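Local coordinates for flavodoxin (Bacillus cereus, PDB 6GAQ), which binds flavin mononucleotide and probably serves as a low-potential electron donor to a number of redox enzymes, at residues E46-E51 with E76-D81. Sequence-based numbering, arbitrary orientation.
Sequences EGMDAE and EDFHDD
At the edge of the F78 ring, near its plane, lies the carbonyl oxygen of M48, 3.5 Å from CD1 of F78. That placing brings a partly negative oxygen to the weakly positive C-H edge. CA of A50 approaches the ring obliquely, and CB of A50 comes to 4.1 Å from CE1 of F78. M48 also adds its side chain, which runs beside that of F78 in the same direction. With the chain extended beyond CG, its sulfur stands 5.1 Å from the ring centroid in an oblique Met-aromatic contact, SD being 47° off the ring normal.

The carboxylate of D81 is the second flat group. The amide of A50 gives a hydrogen bond of 3.2 Å from N to OD2 of D81, fairly straight at 159°, but coming from well above the carboxylate plane. With chi1 at -160°, CG of D81 is turned away from the residue's own N and the acid reaches across to the loop, where CB of A50 packs 3.8 Å from CG of D81.

The contact illustrates how a flavodoxin-like fold fastens to helix 73-81 the connection between strands 40-44 and 58-63, which flank strand 11-16 in the parallel sheet. M48 reaches inward to L12 and A14 of strand 11-16, while F78 also touches M45 and F112. F78 and D81, three residues apart on the helix, thus supply a buried ring and an acceptor for a loop amide; with OD1 of D49 5.0 Å from OD2 of D81, that N-H probably offsets a little of the like-charge repulsion, although its approach from above the plane suggests a modest bond.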
# COMPACT_ATOMS: atom_id res chain seq x y z
N GLU A 46 2.40 -8.24 -8.16
CA GLU A 46 2.10 -9.31 -9.10
C GLU A 46 3.23 -10.33 -9.11
O GLU A 46 4.41 -9.99 -9.01
CB GLU A 46 1.87 -8.74 -10.50
CG GLU A 46 1.89 -9.77 -11.63
CD GLU A 46 3.29 -10.09 -12.10
OE1 GLU A 46 4.20 -9.25 -11.94
OE2 GLU A 46 3.50 -11.22 -12.60
N GLY A 47 2.85 -11.61 -9.22
CA GLY A 47 3.83 -12.68 -9.29
C GLY A 47 4.65 -12.82 -8.03
O GLY A 47 5.63 -13.56 -7.98
N MET A 48 4.24 -12.09 -6.99
CA MET A 48 4.95 -12.02 -5.73
C MET A 48 4.28 -12.97 -4.74
O MET A 48 3.12 -12.77 -4.37
CB MET A 48 4.95 -10.59 -5.19
CG MET A 48 5.48 -10.42 -3.78
SD MET A 48 5.32 -8.72 -3.21
CE MET A 48 6.18 -8.80 -1.65
N ASP A 49 5.02 -14.00 -4.33
CA ASP A 49 4.51 -14.92 -3.32
C ASP A 49 4.36 -14.19 -1.99
O ASP A 49 5.31 -13.59 -1.49
CB ASP A 49 5.45 -16.11 -3.18
CG ASP A 49 5.76 -16.77 -4.51
OD1 ASP A 49 5.00 -17.67 -4.92
OD2 ASP A 49 6.76 -16.37 -5.15
N ALA A 50 3.15 -14.24 -1.43
CA ALA A 50 2.83 -13.47 -0.23
C ALA A 50 3.62 -13.91 1.00
O ALA A 50 3.54 -13.24 2.03
CB ALA A 50 1.33 -13.55 0.06
N GLU A 51 4.36 -15.02 0.92
CA GLU A 51 5.18 -15.45 2.04
C GLU A 51 6.29 -14.46 2.37
O GLU A 51 6.77 -14.44 3.51
CB GLU A 51 5.80 -16.82 1.74
CG GLU A 51 4.86 -18.00 1.95
CD GLU A 51 5.09 -18.69 3.28
OE1 GLU A 51 4.20 -19.46 3.71
OE2 GLU A 51 6.16 -18.48 3.89
N GLU A 76 -5.78 -9.20 -7.22
CA GLU A 76 -6.67 -10.16 -6.58
C GLU A 76 -5.96 -11.48 -6.31
O GLU A 76 -6.23 -12.13 -5.29
CB GLU A 76 -7.91 -10.40 -7.45
CG GLU A 76 -8.92 -11.36 -6.83
CD GLU A 76 -10.19 -11.48 -7.65
OE1 GLU A 76 -10.38 -10.67 -8.58
OE2 GLU A 76 -11.00 -12.39 -7.36
N ASP A 77 -5.04 -11.89 -7.19
CA ASP A 77 -4.26 -13.09 -6.94
C ASP A 77 -3.39 -12.93 -5.70
O ASP A 77 -3.34 -13.81 -4.84
CB ASP A 77 -3.41 -13.43 -8.16
CG ASP A 77 -3.02 -14.90 -8.21
OD1 ASP A 77 -3.73 -15.72 -7.60
OD2 ASP A 77 -2.01 -15.23 -8.87
N PHE A 78 -2.69 -11.79 -5.60
CA PHE A 78 -1.89 -11.52 -4.41
C PHE A 78 -2.76 -11.34 -3.17
O PHE A 78 -2.36 -11.73 -2.07
CB PHE A 78 -1.03 -10.28 -4.63
CG PHE A 78 -0.30 -9.81 -3.39
CD1 PHE A 78 0.89 -10.40 -3.02
CD2 PHE A 78 -0.82 -8.79 -2.61
CE1 PHE A 78 1.56 -9.98 -1.88
CE2 PHE A 78 -0.15 -8.37 -1.47
CZ PHE A 78 1.04 -8.97 -1.11
N HIS A 79 -3.95 -10.76 -3.33
CA HIS A 79 -4.85 -10.58 -2.19
C HIS A 79 -5.37 -11.93 -1.70
O HIS A 79 -5.34 -12.21 -0.50
CB HIS A 79 -6.01 -9.66 -2.58
CG HIS A 79 -7.24 -9.86 -1.75
ND1 HIS A 79 -8.41 -10.36 -2.27
CD2 HIS A 79 -7.49 -9.61 -0.44
CE1 HIS A 79 -9.32 -10.42 -1.32
NE2 HIS A 79 -8.79 -9.97 -0.20
N ASP A 80 -5.85 -12.77 -2.62
CA ASP A 80 -6.21 -14.14 -2.24
C ASP A 80 -5.00 -14.91 -1.73
O ASP A 80 -5.14 -15.79 -0.87
CB ASP A 80 -6.85 -14.86 -3.43
CG ASP A 80 -8.24 -14.36 -3.74
OD1 ASP A 80 -8.78 -13.55 -2.96
OD2 ASP A 80 -8.80 -14.77 -4.78
N ASP A 81 -3.81 -14.60 -2.25
CA ASP A 81 -2.59 -15.27 -1.82
C ASP A 81 -2.29 -15.03 -0.35
O ASP A 81 -1.61 -15.85 0.28
CB ASP A 81 -1.41 -14.81 -2.67
CG ASP A 81 -0.24 -15.77 -2.63
OD1 ASP A 81 -0.39 -16.86 -2.03
OD2 ASP A 81 0.82 -15.44 -3.19